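Local coordinates for protein lipase C (Serratia marcescens, PDB 5NEN) that serves as the membrane fusion protein of a type I secretion system that probably exports lipase across the cell envelope, at residues 85-96 against 251-262. Residues are numbered along the deposited sequence; the frame is centred on the assembly and turned at random.
Sequences LRDQYYTTLATE and TQMDASEFRNKL
Tyr89 and Phe258 pack side by side between segments 85-96 and 251-262, whose axes approach to 9.4 Å and run antiparallel at 153°. The Tyr89 side chain is a knob in a hole formed by Ala255, Phe258, Arg259 and Leu262. With CG anti to the backbone N (chi1 -174°), the Tyr89 side chain slides past that of Phe258, the two pointing in opposite directions and Tyr89 CD1 lying 4.0 Å from Phe258 CB, while Leu262 CD1 packs near Tyr89 CD2. The Arg259 side chain crosses the phenol end at a slant, its CG 3.5 Å from Tyr89 OH, and the guanidinium stands almost perpendicular to the ring.

The Phe258 ring in turn reaches segment 85-96. Gln88 CB sits over one face of this ring in a CH-pi contact, 3.8 Å from the centroid, and Thr92 CG2 meets the ring edge, 3.8 Å from Phe258 CE2. The hydroxyl of Thr92 is turned back to its own helix, where OG1 donates to Tyr89 O, leaving the methyl to face Phe258 and Asp254.

Van der Waals contacts continue toward both ends of the segments. Leu85 CD1 packs on CB and the backbone O of Lys261; at the other end Thr251 CG2 lies 3.5 Å from Glu96 CB, and Thr95 CG2 lies against Thr251 OG1. No hydrogen bond joins the two segments.

Phe258 also packs on Arg218 of the second subunit, and Thr91 and Thr95 rest on helix 122-190. The antiparallel pairing of helices 76-103 and 195-270, with Tyr89 as a knob in a four-residue hole, is consistent with coiled-coil-like packing, here within the AprE-like long alpha-helical hairpin of this membrane fusion protein.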
loop_
_atom_site.group_PDB
_atom_site.type_symbol
_atom_site.label_atom_id
_atom_site.label_comp_id
_atom_site.label_asym_id
_atom_site.label_seq_id
_atom_site.Cartn_x
_atom_site.Cartn_y
_atom_site.Cartn_z
ATOM N N LEU A 85 25.403 -6.925 -8.886
ATOM C CA LEU A 85 24.928 -5.562 -9.072
ATOM C C LEU A 85 23.852 -5.532 -10.207
ATOM O O LEU A 85 22.823 -4.858 -10.084
ATOM C CB LEU A 85 26.081 -4.625 -9.420
ATOM C CG LEU A 85 27.123 -4.416 -8.322
ATOM C CD1 LEU A 85 28.180 -3.402 -8.729
ATOM C CD2 LEU A 85 26.496 -3.991 -7.056
ATOM N N ARG A 86 24.050 -6.285 -11.289
ATOM C CA ARG A 86 23.065 -6.248 -12.353
ATOM C C ARG A 86 21.776 -6.739 -11.809
ATOM O O ARG A 86 20.710 -6.239 -12.151
ATOM C CB ARG A 86 23.446 -7.059 -13.567
ATOM C CG ARG A 86 24.080 -6.223 -14.666
ATOM C CD ARG A 86 24.539 -7.116 -15.802
ATOM N NE ARG A 86 25.073 -6.350 -16.918
ATOM C CZ ARG A 86 25.117 -6.799 -18.166
ATOM N NH1 ARG A 86 24.654 -8.013 -18.442
ATOM N NH2 ARG A 86 25.620 -6.037 -19.133
ATOM N N ASP A 87 21.866 -7.718 -10.940
ATOM C CA ASP A 87 20.651 -8.223 -10.378
ATOM C C ASP A 87 19.952 -7.148 -9.570
ATOM O O ASP A 87 18.807 -6.793 -9.869
ATOM C CB ASP A 87 20.932 -9.422 -9.501
ATOM C CG ASP A 87 19.696 -9.927 -8.863
ATOM O OD1 ASP A 87 18.964 -10.671 -9.553
ATOM O OD2 ASP A 87 19.441 -9.533 -7.701
ATOM N N GLN A 88 20.663 -6.562 -8.616
ATOM C CA GLN A 88 20.042 -5.573 -7.746
ATOM C C GLN A 88 19.452 -4.429 -8.571
ATOM O O GLN A 88 18.281 -4.010 -8.394
ATOM C CB GLN A 88 21.066 -5.096 -6.742
ATOM C CG GLN A 88 21.706 -6.312 -6.138
ATOM C CD GLN A 88 22.695 -6.007 -5.052
ATOM O OE1 GLN A 88 22.362 -5.347 -4.068
ATOM N NE2 GLN A 88 23.927 -6.504 -5.215
ATOM N N TYR A 89 20.250 -3.996 -9.535
ATOM C CA TYR A 89 19.848 -2.955 -10.455
ATOM C C TYR A 89 18.531 -3.332 -11.111
ATOM O O TYR A 89 17.575 -2.547 -11.126
ATOM C CB TYR A 89 20.917 -2.752 -11.512
ATOM C CG TYR A 89 20.653 -1.591 -12.430
ATOM C CD1 TYR A 89 20.210 -0.370 -11.931
ATOM C CD2 TYR A 89 20.874 -1.697 -13.791
ATOM C CE1 TYR A 89 19.975 0.714 -12.777
ATOM C CE2 TYR A 89 20.638 -0.634 -14.644
ATOM C CZ TYR A 89 20.189 0.567 -14.136
ATOM O OH TYR A 89 19.960 1.614 -14.993
ATOM N N TYR A 90 18.474 -4.559 -11.611
ATOM C CA TYR A 90 17.285 -5.025 -12.296
ATOM C C TYR A 90 16.095 -4.975 -11.348
ATOM O O TYR A 90 14.946 -4.697 -11.781
ATOM C CB TYR A 90 17.500 -6.431 -12.854
ATOM C CG TYR A 90 18.475 -6.477 -14.017
ATOM C CD1 TYR A 90 18.677 -5.373 -14.828
ATOM C CD2 TYR A 90 19.214 -7.620 -14.289
ATOM C CE1 TYR A 90 19.569 -5.418 -15.890
ATOM C CE2 TYR A 90 20.125 -7.672 -15.345
ATOM C CZ TYR A 90 20.295 -6.576 -16.147
ATOM O OH TYR A 90 21.192 -6.631 -17.205
ATOM N N THR A 91 16.350 -5.209 -10.058
ATOM C CA THR A 91 15.202 -5.238 -9.149
ATOM C C THR A 91 14.641 -3.823 -8.985
ATOM O O THR A 91 13.411 -3.581 -9.055
ATOM C CB THR A 91 15.530 -5.840 -7.771
ATOM O OG1 THR A 91 16.176 -7.107 -7.929
ATOM C CG2 THR A 91 14.258 -6.064 -7.026
ATOM N N THR A 92 15.542 -2.867 -8.807
ATOM C CA THR A 92 15.061 -1.505 -8.674
ATOM C C THR A 92 14.386 -1.061 -9.970
ATOM O O THR A 92 13.377 -0.387 -9.897
ATOM C CB THR A 92 16.160 -0.549 -8.313
ATOM O OG1 THR A 92 17.231 -0.755 -9.224
ATOM C CG2 THR A 92 16.649 -0.857 -6.920
ATOM N N LEU A 93 14.905 -1.454 -11.137
ATOM C CA LEU A 93 14.254 -1.069 -12.399
ATOM C C LEU A 93 12.817 -1.525 -12.448
ATOM O O LEU A 93 11.934 -0.764 -12.857
ATOM C CB LEU A 93 14.986 -1.627 -13.620
ATOM C CG LEU A 93 16.268 -0.864 -13.890
ATOM C CD1 LEU A 93 16.926 -1.355 -15.127
ATOM C CD2 LEU A 93 15.871 0.573 -14.069
ATOM N N ALA A 94 12.577 -2.754 -12.017
ATOM C CA ALA A 94 11.207 -3.225 -11.990
ATOM C C ALA A 94 10.392 -2.306 -11.095
ATOM O O ALA A 94 9.391 -1.690 -11.522
ATOM C CB ALA A 94 11.143 -4.660 -11.480
ATOM N N THR A 95 10.881 -2.140 -9.874
ATOM C CA THR A 95 10.164 -1.325 -8.910
ATOM C C THR A 95 9.857 0.086 -9.370
ATOM O O THR A 95 8.768 0.610 -9.165
ATOM C CB THR A 95 10.958 -1.272 -7.646
ATOM O OG1 THR A 95 10.852 -2.565 -7.038
ATOM C CG2 THR A 95 10.424 -0.193 -6.682
ATOM N N GLU A 96 10.825 0.665 -10.044
ATOM C CA GLU A 96 10.753 2.015 -10.538
ATOM C C GLU A 96 9.700 2.118 -11.642
ATOM O O GLU A 96 8.992 3.121 -11.747
ATOM C CB GLU A 96 12.122 2.424 -11.045
ATOM C CG GLU A 96 12.275 3.868 -11.245
ATOM C CD GLU A 96 13.652 4.212 -11.734
ATOM O OE1 GLU A 96 14.011 3.815 -12.867
ATOM O OE2 GLU A 96 14.401 4.828 -10.953
ATOM N N THR A 251 13.830 4.842 -4.621
ATOM C CA THR A 251 14.238 3.995 -5.708
ATOM C C THR A 251 15.227 4.700 -6.619
ATOM O O THR A 251 16.182 4.093 -7.037
ATOM C CB THR A 251 13.029 3.528 -6.471
ATOM O OG1 THR A 251 12.427 2.458 -5.726
ATOM C CG2 THR A 251 13.429 3.018 -7.851
ATOM N N GLN A 252 15.033 5.986 -6.887
ATOM C CA GLN A 252 15.930 6.687 -7.787
ATOM C C GLN A 252 17.300 6.753 -7.175
ATOM O O GLN A 252 18.311 6.599 -7.874
ATOM C CB GLN A 252 15.458 8.110 -8.092
ATOM C CG GLN A 252 14.264 8.190 -8.997
ATOM C CD GLN A 252 14.273 9.465 -9.815
ATOM O OE1 GLN A 252 15.252 9.758 -10.502
ATOM N NE2 GLN A 252 13.184 10.220 -9.763
ATOM N N MET A 253 17.327 7.003 -5.868
ATOM C CA MET A 253 18.594 7.060 -5.164
ATOM C C MET A 253 19.293 5.723 -5.339
ATOM O O MET A 253 20.462 5.665 -5.715
ATOM C CB MET A 253 18.382 7.389 -3.689
ATOM C CG MET A 253 18.370 8.894 -3.386
ATOM S SD MET A 253 17.903 9.313 -1.678
ATOM C CE MET A 253 16.125 9.031 -1.744
ATOM N N ASP A 254 18.541 4.648 -5.137
ATOM C CA ASP A 254 19.103 3.321 -5.245
ATOM C C ASP A 254 19.600 3.027 -6.650
ATOM O O ASP A 254 20.703 2.525 -6.840
ATOM C CB ASP A 254 18.048 2.314 -4.821
ATOM C CG ASP A 254 17.659 2.496 -3.385
ATOM O OD1 ASP A 254 18.319 3.329 -2.725
ATOM O OD2 ASP A 254 16.692 1.866 -2.917
ATOM N N ALA A 255 18.795 3.386 -7.633
ATOM C CA ALA A 255 19.140 3.175 -9.021
ATOM C C ALA A 255 20.449 3.879 -9.266
ATOM O O ALA A 255 21.371 3.336 -9.847
ATOM C CB ALA A 255 18.042 3.707 -9.959
ATOM N N SER A 256 20.556 5.075 -8.735
ATOM C CA SER A 256 21.743 5.835 -8.998
ATOM C C SER A 256 22.925 5.123 -8.366
ATOM O O SER A 256 23.990 4.977 -8.983
ATOM C CB SER A 256 21.591 7.245 -8.466
ATOM O OG SER A 256 22.857 7.832 -8.341
ATOM N N GLU A 257 22.699 4.609 -7.163
ATOM C CA GLU A 257 23.764 3.999 -6.406
ATOM C C GLU A 257 24.284 2.773 -7.153
ATOM O O GLU A 257 25.505 2.589 -7.297
ATOM C CB GLU A 257 23.254 3.626 -5.007
ATOM C CG GLU A 257 23.989 2.453 -4.334
ATOM C CD GLU A 257 23.455 2.142 -2.928
ATOM O OE1 GLU A 257 23.144 3.101 -2.190
ATOM O OE2 GLU A 257 23.337 0.944 -2.564
ATOM N N PHE A 258 23.355 2.001 -7.715
ATOM C CA PHE A 258 23.714 0.797 -8.455
ATOM C C PHE A 258 24.345 1.123 -9.775
ATOM O O PHE A 258 25.313 0.496 -10.156
ATOM C CB PHE A 258 22.493 -0.098 -8.659
ATOM C CG PHE A 258 22.051 -0.788 -7.404
ATOM C CD1 PHE A 258 22.976 -1.195 -6.465
ATOM C CD2 PHE A 258 20.706 -0.936 -7.118
ATOM C CE1 PHE A 258 22.574 -1.803 -5.299
ATOM C CE2 PHE A 258 20.297 -1.533 -5.960
ATOM C CZ PHE A 258 21.229 -1.969 -5.042
ATOM N N ARG A 259 23.791 2.116 -10.454
ATOM C CA ARG A 259 24.258 2.517 -11.771
ATOM C C ARG A 259 25.719 2.861 -11.679
ATOM O O ARG A 259 26.562 2.285 -12.369
ATOM C CB ARG A 259 23.477 3.729 -12.292
ATOM C CG ARG A 259 22.606 3.438 -13.490
ATOM C CD ARG A 259 22.028 4.713 -14.126
ATOM N NE ARG A 259 20.903 5.288 -13.393
ATOM C CZ ARG A 259 21.036 6.281 -12.528
ATOM N NH1 ARG A 259 22.238 6.802 -12.315
ATOM N NH2 ARG A 259 19.978 6.765 -11.892
ATOM N N ASN A 260 26.027 3.785 -10.788
ATOM C CA ASN A 260 27.404 4.225 -10.681
ATOM C C ASN A 260 28.308 3.076 -10.181
ATOM O O ASN A 260 29.429 2.880 -10.690
ATOM C CB ASN A 260 27.435 5.520 -9.863
ATOM C CG ASN A 260 26.659 6.672 -10.592
ATOM O OD1 ASN A 260 26.903 6.894 -11.780
ATOM N ND2 ASN A 260 25.707 7.344 -9.912
ATOM N N LYS A 261 27.798 2.271 -9.248
ATOM C CA LYS A 261 28.560 1.110 -8.795
ATOM C C LYS A 261 28.897 0.129 -9.914
ATOM O O LYS A 261 30.010 -0.414 -9.989
ATOM C CB LYS A 261 27.781 0.371 -7.725
ATOM C CG LYS A 261 27.889 0.961 -6.337
ATOM C CD LYS A 261 27.513 -0.108 -5.314
ATOM C CE LYS A 261 27.057 0.488 -3.997
ATOM N NZ LYS A 261 26.368 -0.536 -3.157
ATOM N N LEU A 262 27.912 -0.098 -10.767
ATOM C CA LEU A 262 28.011 -1.025 -11.884
ATOM C C LEU A 262 28.995 -0.482 -12.907
ATOM O O LEU A 262 29.741 -1.202 -13.534
ATOM C CB LEU A 262 26.631 -1.251 -12.495
ATOM C CG LEU A 262 26.292 -2.608 -13.117
ATOM C CD1 LEU A 262 24.803 -2.660 -13.503
ATOM C CD2 LEU A 262 27.166 -2.943 -14.312
#